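Side-chain contacts in biotin transporter BioY (Lactococcus lactis subsp. cremoris, PDB 4DVE), which binds biotin as the membrane S component that probably works with an energy-coupling factor (ECF) transporter to take up the vitamin: residues G72-L77 against P83-G88; K118-T123 against L132-L137; G147-S152 against I157-S162. One frame throughout, in Å; residues are numbered along the deposited sequence.

In the fold
Contacts 1 and 2 are buried and apolar, on opposite sides of the chain's centre. Contact 1 packs helix 52-80 against the loop that follows it and holds L85, a residue of the biotin pocket. Contact 2 joins the end of helix 100-119 to helix 128-155 and is the smallest of the three in buried area. Contact 3 is only partly buried and lies farthest from the centre. It uses helix 128-155 again, now with the short helix 159-165. Its chemistry differs: serine hydroxyls and backbone groups bond across it. The three follow one another along the chain and do not touch. Contacts 2 and 3 have centres 28 Å apart.

Contact 1: G72-L77 against P83-G88; sequences GAFLAL and PVLTGG. With BNG (nonyl beta-D-glucopyranoside), chain G.
The F74 ring meets the backbone of V84 at its edge: V84 O lies near the ring plane, 3.5 Å from F74 CE1. Close by, V84 CG2 packs 3.7 Å from F74 CE1. The L85 methyl CD2 comes in obliquely at 3.6 Å from F74 CZ. The F74 and V84 side chains pass each other, running opposite ways; L85 lies roughly perpendicular to F74. With CG anti to the backbone N (chi1 157°), the F74 ring extends from its helix to the loop. In V84, chi1 of -63° sets CG1 beside the backbone N and leaves CG2 between N and the carbonyl carbon. V84 CG2 also lies 4.4 Å from L77 CB.

The contact closes helix 52-80 against the loop that follows it. The backbone at V84 and L85, opposite N89, fits a classic beta bulge, although no regular strand is present. Within the loop, G88 N gives a weak hydrogen bond to L85 O. G87 and G88 both have positive phi as the chain turns. W106 of helix 100-119 and I30 and I31 of helix 13-33 also touch F74. L85 touches the bound biotin, and F74 thus touches a residue that lines the biotin pocket. A nonyl glucoside lies beside the loop: P83 CB is 3.7 Å from O5 of its sugar, and P83 CD is 3.8 Å from C3' of its alkyl chain.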
loop_
_atom_site.group_PDB
_atom_site.type_symbol
_atom_site.label_atom_id
_atom_site.label_comp_id
_atom_site.label_asym_id
_atom_site.label_seq_id
_atom_site.Cartn_x
_atom_site.Cartn_y
_atom_site.Cartn_z
ATOM N N GLY A 72 3.787 -2.385 8.223
ATOM C CA GLY A 72 5.040 -2.828 8.800
ATOM C C GLY A 72 4.952 -4.240 9.306
ATOM O O GLY A 72 5.865 -5.040 9.088
ATOM N N ALA A 73 3.840 -4.558 9.959
ATOM C CA ALA A 73 3.663 -5.873 10.520
ATOM C C ALA A 73 3.583 -6.913 9.407
ATOM O O ALA A 73 4.123 -8.012 9.534
ATOM C CB ALA A 73 2.425 -5.918 11.429
ATOM N N PHE A 74 2.860 -6.572 8.342
ATOM C CA PHE A 74 2.744 -7.423 7.163
ATOM C C PHE A 74 4.146 -7.691 6.568
ATOM O O PHE A 74 4.524 -8.829 6.292
ATOM C CB PHE A 74 1.815 -6.746 6.125
ATOM C CG PHE A 74 2.024 -7.215 4.715
ATOM C CD1 PHE A 74 1.683 -8.503 4.334
ATOM C CD2 PHE A 74 2.555 -6.363 3.752
ATOM C CE1 PHE A 74 1.910 -8.955 3.024
ATOM C CE2 PHE A 74 2.751 -6.808 2.441
ATOM C CZ PHE A 74 2.441 -8.096 2.091
ATOM N N LEU A 75 4.906 -6.623 6.373
ATOM C CA LEU A 75 6.231 -6.730 5.777
ATOM C C LEU A 75 7.181 -7.532 6.675
ATOM O O LEU A 75 7.968 -8.353 6.177
ATOM C CB LEU A 75 6.809 -5.331 5.482
ATOM C CG LEU A 75 6.093 -4.526 4.415
ATOM C CD1 LEU A 75 6.656 -3.092 4.315
ATOM C CD2 LEU A 75 6.217 -5.236 3.085
ATOM N N ALA A 76 7.098 -7.293 7.985
ATOM C CA ALA A 76 7.888 -8.036 8.959
ATOM C C ALA A 76 7.607 -9.552 8.859
ATOM O O ALA A 76 8.531 -10.382 8.899
ATOM C CB ALA A 76 7.624 -7.513 10.375
ATOM N N LEU A 77 6.334 -9.909 8.703
ATOM C CA LEU A 77 5.963 -11.307 8.520
ATOM C C LEU A 77 6.631 -11.896 7.276
ATOM O O LEU A 77 7.126 -13.024 7.298
ATOM C CB LEU A 77 4.435 -11.463 8.475
ATOM C CG LEU A 77 3.677 -11.319 9.805
ATOM C CD1 LEU A 77 2.194 -11.553 9.597
ATOM C CD2 LEU A 77 4.170 -12.294 10.874
ATOM N N PRO A 83 4.862 -16.967 4.085
ATOM C CA PRO A 83 4.593 -16.779 2.658
ATOM C C PRO A 83 3.366 -15.886 2.420
ATOM O O PRO A 83 2.345 -16.321 1.887
ATOM C CB PRO A 83 4.387 -18.218 2.148
ATOM C CG PRO A 83 3.871 -18.962 3.337
ATOM C CD PRO A 83 4.488 -18.315 4.554
ATOM N N VAL A 84 3.488 -14.638 2.822
ATOM C CA VAL A 84 2.365 -13.698 2.817
ATOM C C VAL A 84 2.354 -12.755 1.610
ATOM O O VAL A 84 1.406 -11.989 1.420
ATOM C CB VAL A 84 2.353 -12.865 4.104
ATOM C CG1 VAL A 84 2.144 -13.784 5.330
ATOM C CG2 VAL A 84 3.620 -12.027 4.207
ATOM N N LEU A 85 3.394 -12.797 0.792
ATOM C CA LEU A 85 3.412 -12.007 -0.443
ATOM C C LEU A 85 2.666 -12.787 -1.503
ATOM O O LEU A 85 2.535 -14.013 -1.403
ATOM C CB LEU A 85 4.846 -11.738 -0.919
ATOM C CG LEU A 85 5.721 -10.975 0.088
ATOM C CD1 LEU A 85 7.184 -10.937 -0.369
ATOM C CD2 LEU A 85 5.168 -9.577 0.336
ATOM N N THR A 86 2.191 -12.077 -2.521
ATOM C CA THR A 86 1.457 -12.663 -3.648
ATOM C C THR A 86 2.000 -14.013 -4.159
ATOM O O THR A 86 3.192 -14.169 -4.430
ATOM C CB THR A 86 1.398 -11.651 -4.816
ATOM O OG1 THR A 86 0.659 -10.486 -4.386
ATOM C CG2 THR A 86 0.739 -12.302 -6.051
ATOM N N GLY A 87 1.110 -15.001 -4.266
ATOM C CA GLY A 87 1.489 -16.341 -4.693
ATOM C C GLY A 87 2.193 -17.206 -3.645
ATOM O O GLY A 87 2.797 -18.194 -3.997
ATOM N N GLY A 88 2.111 -16.873 -2.362
ATOM C CA GLY A 88 2.782 -17.687 -1.329
ATOM C C GLY A 88 4.295 -17.475 -1.316
ATOM O O GLY A 88 5.062 -18.412 -1.150
HETATM C C1 BNG G . 7.489 -21.303 2.804
HETATM C C2 BNG G . 6.925 -21.819 1.487
HETATM C C3 BNG G . 7.814 -21.418 0.316
HETATM C C4 BNG G . 8.144 -19.931 0.366
HETATM C C5 BNG G . 8.635 -19.527 1.752
HETATM C C6 BNG G . 8.892 -18.026 1.823
HETATM C "C1'" BNG G . 7.230 -21.571 5.137
HETATM C "C2'" BNG G . 6.185 -21.372 6.227
HETATM C "C3'" BNG G . 4.824 -21.892 5.781
HETATM C "C4'" BNG G . 3.911 -22.132 6.978
HETATM C "C5'" BNG G . 2.479 -22.396 6.529
HETATM C "C6'" BNG G . 1.747 -21.090 6.241
HETATM C "C7'" BNG G . 0.662 -21.291 5.191
HETATM C "C8'" BNG G . 0.648 -22.731 4.690
HETATM C "C9'" BNG G . 0.461 -23.702 5.837
HETATM O O1 BNG G . 6.588 -21.615 3.864
HETATM O O2 BNG G . 6.821 -23.247 1.539
HETATM O O3 BNG G . 7.147 -21.718 -0.914
HETATM O O4 BNG G . 9.154 -19.633 -0.605
HETATM O O5 BNG G . 7.660 -19.889 2.726
HETATM O O6 BNG G . 9.647 -17.727 3.002
#

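Contact 2: K118-T123 against L132-L137. With BNG (nonyl beta-D-glucopyranoside), chain F.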
loop_
_atom_site.group_PDB
_atom_site.type_symbol
_atom_site.label_atom_id
_atom_site.label_comp_id
_atom_site.label_asym_id
_atom_site.label_seq_id
_atom_site.Cartn_x
_atom_site.Cartn_y
_atom_site.Cartn_z
ATOM N N LYS A 118 -4.344 14.083 6.570
ATOM C CA LYS A 118 -4.462 14.769 7.862
ATOM C C LYS A 118 -4.124 16.246 7.699
ATOM O O LYS A 118 -4.935 17.107 8.040
ATOM C CB LYS A 118 -3.528 14.053 8.843
ATOM C CG LYS A 118 -3.583 14.439 10.278
ATOM C CD LYS A 118 -2.866 13.381 11.107
ATOM C CE LYS A 118 -2.264 14.010 12.343
ATOM N NZ LYS A 118 -1.348 13.091 13.051
ATOM N N LYS A 119 -2.975 16.543 7.086
ATOM C CA LYS A 119 -2.502 17.927 6.905
ATOM C C LYS A 119 -3.385 18.808 6.000
ATOM O O LYS A 119 -3.511 20.017 6.231
ATOM C CB LYS A 119 -1.080 17.923 6.337
ATOM C CG LYS A 119 -0.399 19.284 6.288
ATOM C CD LYS A 119 0.696 19.314 5.225
ATOM C CE LYS A 119 1.402 20.673 5.161
ATOM N NZ LYS A 119 2.515 20.655 4.159
ATOM N N LEU A 120 -3.960 18.230 4.954
ATOM C CA LEU A 120 -4.858 18.970 4.073
ATOM C C LEU A 120 -6.326 18.817 4.472
ATOM O O LEU A 120 -7.201 19.226 3.706
ATOM C CB LEU A 120 -4.656 18.516 2.631
ATOM C CG LEU A 120 -3.219 18.686 2.122
ATOM C CD1 LEU A 120 -3.038 18.017 0.768
ATOM C CD2 LEU A 120 -2.837 20.162 2.061
ATOM N N LYS A 121 -6.591 18.204 5.636
ATOM C CA LYS A 121 -7.945 18.085 6.199
ATOM C C LYS A 121 -8.961 17.395 5.274
ATOM O O LYS A 121 -10.171 17.715 5.302
ATOM C CB LYS A 121 -8.463 19.488 6.614
ATOM C CG LYS A 121 -7.539 20.252 7.562
ATOM C CD LYS A 121 -8.079 21.650 7.872
ATOM C CE LYS A 121 -7.502 22.218 9.164
ATOM N NZ LYS A 121 -8.070 23.557 9.518
ATOM N N ILE A 122 -8.483 16.427 4.489
ATOM C CA ILE A 122 -9.282 15.759 3.452
ATOM C C ILE A 122 -10.386 14.900 4.063
ATOM O O ILE A 122 -11.474 14.729 3.530
ATOM C CB ILE A 122 -8.384 14.829 2.589
ATOM C CG1 ILE A 122 -7.376 15.639 1.767
ATOM C CG2 ILE A 122 -9.217 13.936 1.679
ATOM C CD1 ILE A 122 -7.978 16.623 0.779
ATOM N N THR A 123 -10.057 14.361 5.210
ATOM C CA THR A 123 -10.850 13.383 5.916
ATOM C C THR A 123 -12.105 14.041 6.542
ATOM O O THR A 123 -13.106 13.389 6.823
ATOM C CB THR A 123 -9.849 12.754 6.927
ATOM O OG1 THR A 123 -9.276 11.524 6.396
ATOM C CG2 THR A 123 -10.349 12.651 8.203
ATOM N N LEU A 132 -8.168 11.064 -3.813
ATOM C CA LEU A 132 -7.756 10.195 -4.915
ATOM C C LEU A 132 -6.383 10.619 -5.462
ATOM O O LEU A 132 -5.538 9.782 -5.748
ATOM C CB LEU A 132 -8.805 10.169 -6.048
ATOM C CG LEU A 132 -8.455 9.335 -7.297
ATOM C CD1 LEU A 132 -8.108 7.882 -6.951
ATOM C CD2 LEU A 132 -9.580 9.390 -8.338
ATOM N N ILE A 133 -6.165 11.921 -5.574
ATOM C CA ILE A 133 -4.893 12.407 -6.063
ATOM C C ILE A 133 -3.754 12.079 -5.086
ATOM O O ILE A 133 -2.676 11.687 -5.516
ATOM C CB ILE A 133 -4.944 13.911 -6.391
ATOM C CG1 ILE A 133 -5.938 14.173 -7.545
ATOM C CG2 ILE A 133 -3.544 14.434 -6.711
ATOM C CD1 ILE A 133 -5.775 13.261 -8.764
ATOM N N ILE A 134 -3.993 12.235 -3.784
ATOM C CA ILE A 134 -3.003 11.842 -2.760
ATOM C C ILE A 134 -2.697 10.342 -2.838
ATOM O O ILE A 134 -1.516 9.913 -2.796
ATOM C CB ILE A 134 -3.461 12.253 -1.335
ATOM C CG1 ILE A 134 -3.511 13.780 -1.226
ATOM C CG2 ILE A 134 -2.548 11.665 -0.243
ATOM C CD1 ILE A 134 -4.408 14.256 -0.081
ATOM N N VAL A 135 -3.738 9.534 -2.995
ATOM C CA VAL A 135 -3.544 8.096 -3.102
ATOM C C VAL A 135 -2.758 7.754 -4.378
ATOM O O VAL A 135 -1.836 6.950 -4.344
ATOM C CB VAL A 135 -4.878 7.309 -3.018
ATOM C CG1 VAL A 135 -4.657 5.830 -3.373
ATOM C CG2 VAL A 135 -5.493 7.454 -1.615
ATOM N N LEU A 136 -3.098 8.397 -5.489
ATOM C CA LEU A 136 -2.380 8.205 -6.758
ATOM C C LEU A 136 -0.900 8.577 -6.597
ATOM O O LEU A 136 0.016 7.817 -6.987
ATOM C CB LEU A 136 -2.992 9.118 -7.824
ATOM C CG LEU A 136 -2.994 8.943 -9.337
ATOM C CD1 LEU A 136 -2.736 10.282 -10.056
ATOM C CD2 LEU A 136 -2.161 7.802 -9.887
ATOM N N LEU A 137 -0.660 9.748 -6.011
ATOM C CA LEU A 137 0.711 10.238 -5.896
ATOM C C LEU A 137 1.590 9.280 -5.091
ATOM O O LEU A 137 2.711 8.922 -5.527
ATOM C CB LEU A 137 0.732 11.630 -5.297
ATOM C CG LEU A 137 1.881 12.595 -5.476
ATOM C CD1 LEU A 137 2.203 12.863 -6.958
ATOM C CD2 LEU A 137 1.477 13.913 -4.779
HETATM C C1 BNG F . 3.481 10.953 12.525
HETATM C C2 BNG F . 2.144 11.616 12.832
HETATM C C3 BNG F . 1.947 12.865 11.981
HETATM C C4 BNG F . 3.172 13.769 12.046
HETATM C C5 BNG F . 4.448 12.977 11.788
HETATM C C6 BNG F . 5.679 13.866 11.930
HETATM C "C1'" BNG F . 4.758 9.019 12.981
HETATM C "C2'" BNG F . 4.268 7.587 12.804
HETATM C "C3'" BNG F . 5.370 6.587 13.134
HETATM C "C4'" BNG F . 5.347 5.410 12.166
HETATM C "C5'" BNG F . 5.608 4.098 12.897
HETATM C "C6'" BNG F . 6.623 3.246 12.144
HETATM C "C7'" BNG F . 6.260 1.769 12.222
HETATM C "C8'" BNG F . 7.370 0.902 11.637
HETATM C "C9'" BNG F . 6.952 -0.551 11.585
HETATM O O1 BNG F . 3.674 9.844 13.401
HETATM O O2 BNG F . 1.082 10.690 12.572
HETATM O O3 BNG F . 0.798 13.583 12.446
HETATM O O4 BNG F . 3.050 14.809 11.068
HETATM O O5 BNG F . 4.533 11.897 12.716
HETATM O O6 BNG F . 6.595 13.268 12.855
#
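I134 puts its CD1 methyl against two side chains, I122 and L120. I134 CD1 lies 3.8 Å from I122 CG1, and the two isoleucines reach toward each other tip to tip. L120 comes in obliquely, with its CD1 methyl 4.1 Å from I134 CD1. A Schellman motif ends helix 100-119 here. K121, with positive phi, is its C-prime residue. K121 N bonds to K118 O at 3.1 Å, and I122 N bonds to L117 O. The turn brings I122 back over the helix end, which lets L120 and I122 both point toward helix 128-155.

I134 CG1 is anti to the carbonyl carbon (chi1 -66°), and chi2 of 159° extends the chain so that CD1 leads. One methyl therefore makes both cross-contacts. The backbones stay well apart: the nearest CA atoms, those of I122 and I134, are 9.7 Å from each other. I122 and I134 are buried, while L120 is exposed. F116 and L117 of helix 100-119 also pack on I134. I122 O accepts hydrogen bonds from S125 OG and from R185 NH1, which ties the turn to helix 170-189.

K118 takes no part in the hydrophobic contact. It belongs to a pocket occupied by a nonyl glucoside. Its side chain is extended beyond CG and brings the amine to the sugar. K118 NZ and the sugar O3 are modelled only 2.3 Å apart, so their exact placement is doubtful; K118 NZ is 3.4 Å from O2 of the same sugar.

Contact 3: G147-S152 against I157-S162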
loop_
_atom_site.group_PDB
_atom_site.type_symbol
_atom_site.label_atom_id
_atom_site.label_comp_id
_atom_site.label_asym_id
_atom_site.label_seq_id
_atom_site.Cartn_x
_atom_site.Cartn_y
_atom_site.Cartn_z
ATOM N N GLY A 147 10.028 1.289 -7.384
ATOM C CA GLY A 147 10.055 -0.068 -7.910
ATOM C C GLY A 147 10.820 -0.186 -9.230
ATOM O O GLY A 147 11.635 -1.108 -9.387
ATOM N N ALA A 148 10.550 0.745 -10.149
ATOM C CA ALA A 148 11.175 0.794 -11.467
ATOM C C ALA A 148 12.682 1.063 -11.379
ATOM O O ALA A 148 13.494 0.450 -12.109
ATOM C CB ALA A 148 10.481 1.846 -12.353
ATOM N N ILE A 149 13.076 1.936 -10.454
ATOM C CA ILE A 149 14.497 2.233 -10.264
ATOM C C ILE A 149 15.241 1.038 -9.696
ATOM O O ILE A 149 16.335 0.650 -10.174
ATOM C CB ILE A 149 14.689 3.481 -9.392
ATOM C CG1 ILE A 149 14.192 4.707 -10.143
ATOM C CG2 ILE A 149 16.157 3.719 -9.019
ATOM C CD1 ILE A 149 14.022 5.886 -9.208
ATOM N N TRP A 150 14.659 0.435 -8.680
ATOM C CA TRP A 150 15.245 -0.744 -8.074
ATOM C C TRP A 150 15.386 -1.871 -9.070
ATOM O O TRP A 150 16.446 -2.486 -9.177
ATOM C CB TRP A 150 14.388 -1.192 -6.922
ATOM C CG TRP A 150 14.877 -2.420 -6.231
ATOM C CD1 TRP A 150 14.792 -3.743 -6.650
ATOM C CD2 TRP A 150 15.466 -2.481 -4.909
ATOM N NE1 TRP A 150 15.336 -4.591 -5.726
ATOM C CE2 TRP A 150 15.744 -3.894 -4.645
ATOM C CE3 TRP A 150 15.773 -1.535 -3.932
ATOM C CZ2 TRP A 150 16.308 -4.317 -3.445
ATOM C CZ3 TRP A 150 16.346 -1.975 -2.728
ATOM C CH2 TRP A 150 16.611 -3.333 -2.493
ATOM N N LEU A 151 14.318 -2.123 -9.817
ATOM C CA LEU A 151 14.334 -3.112 -10.874
ATOM C C LEU A 151 15.481 -2.916 -11.870
ATOM O O LEU A 151 16.182 -3.865 -12.200
ATOM C CB LEU A 151 12.993 -3.119 -11.605
ATOM C CG LEU A 151 12.870 -4.073 -12.788
ATOM C CD1 LEU A 151 13.005 -5.546 -12.368
ATOM C CD2 LEU A 151 11.579 -3.750 -13.537
ATOM N N SER A 152 15.641 -1.688 -12.346
ATOM C CA SER A 152 16.714 -1.323 -13.260
ATOM C C SER A 152 18.075 -1.755 -12.704
ATOM O O SER A 152 18.872 -2.408 -13.384
ATOM C CB SER A 152 16.698 0.195 -13.491
ATOM O OG SER A 152 17.725 0.558 -14.378
ATOM N N ILE A 157 18.815 -3.786 -16.134
ATOM C CA ILE A 157 18.172 -3.351 -17.354
ATOM C C ILE A 157 18.129 -1.830 -17.411
ATOM O O ILE A 157 18.096 -1.179 -16.367
ATOM C CB ILE A 157 16.772 -3.969 -17.532
ATOM C CG1 ILE A 157 15.799 -3.469 -16.507
ATOM C CG2 ILE A 157 16.819 -5.500 -17.451
ATOM C CD1 ILE A 157 14.406 -3.435 -17.085
ATOM N N PRO A 158 18.136 -1.262 -18.628
ATOM C CA PRO A 158 18.161 0.201 -18.726
ATOM C C PRO A 158 16.983 0.849 -17.998
ATOM O O PRO A 158 15.859 0.336 -18.015
ATOM C CB PRO A 158 18.131 0.468 -20.248
ATOM C CG PRO A 158 18.597 -0.808 -20.877
ATOM C CD PRO A 158 18.082 -1.901 -19.956
ATOM N N LEU A 159 17.278 1.955 -17.326
ATOM C CA LEU A 159 16.314 2.680 -16.557
ATOM C C LEU A 159 15.107 3.084 -17.402
ATOM O O LEU A 159 13.978 3.010 -16.926
ATOM C CB LEU A 159 16.959 3.927 -15.940
ATOM C CG LEU A 159 15.984 4.735 -15.059
ATOM C CD1 LEU A 159 15.352 3.885 -13.958
ATOM C CD2 LEU A 159 16.663 5.972 -14.471
ATOM N N LEU A 160 15.351 3.520 -18.640
ATOM C CA LEU A 160 14.275 3.930 -19.538
ATOM C C LEU A 160 13.347 2.773 -19.851
ATOM O O LEU A 160 12.130 2.932 -19.905
ATOM C CB LEU A 160 14.835 4.472 -20.854
ATOM C CG LEU A 160 13.813 5.058 -21.836
ATOM C CD1 LEU A 160 13.037 6.188 -21.173
ATOM C CD2 LEU A 160 14.528 5.541 -23.110
ATOM N N THR A 161 13.929 1.605 -20.050
ATOM C CA THR A 161 13.158 0.397 -20.300
ATOM C C THR A 161 12.300 -0.004 -19.111
ATOM O O THR A 161 11.159 -0.416 -19.269
ATOM C CB THR A 161 14.125 -0.735 -20.664
ATOM O OG1 THR A 161 14.797 -0.333 -21.840
ATOM C CG2 THR A 161 13.424 -2.064 -20.887
ATOM N N SER A 162 12.871 0.094 -17.927
ATOM C CA SER A 162 12.145 -0.226 -16.708
ATOM C C SER A 162 10.985 0.758 -16.492
ATOM O O SER A 162 9.854 0.340 -16.209
ATOM C CB SER A 162 13.094 -0.181 -15.514
ATOM O OG SER A 162 12.406 -0.559 -14.344
#
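S162 OG gives a hydrogen bond of 2.7 Å to A148 O. The angle at the carbonyl oxygen is 114°, and the hydroxyl is somewhat tilted from the carbonyl plane. A148 O also accepts the helical bond from S152 N, so two donors grip this one oxygen. The second hydroxyl bond runs the other way across the contact: S152 OG donates to I157 O at 2.7 Å. There the hydroxyl lies almost in line with the carbonyl bond, at 169°. The third bond joins backbones, from I157 N to S152 O at 3.1 Å. I157 N meets a lone pair of S152 O in the carbonyl plane.

The chi1 of S152 (-180°) turns OG away from its own N and toward I157 O. These bonds tie the C-terminal part of helix 128-155 to the start of helix 159-165, across the short non-helical link, residues 156-158, between the two helices. P158 is the N-cap residue of the second helix. S162 N bonds to P158 O in its first turn. Replacing S152 with an alanine would probably leave I157 O without its hydroxyl donor and weaken the hold on the chain entering helix 159-165.

Apolar groups flank the hydroxyls. L151 CD2 packs 3.4 Å from S162 OG. A148 CB lies 3.7 Å from S162 OG. L159 and I149 run side by side, pointing the same way, with L159 CD1 4.1 Å from I149 CG1. I157 CG1 sits against S152 CA. Farther out, L151 touches I44, P45 and P98 in neighbouring loops, and A148 touches N166. On another side of the helix, W150 NE1 is hydrogen-bonded to G97 O.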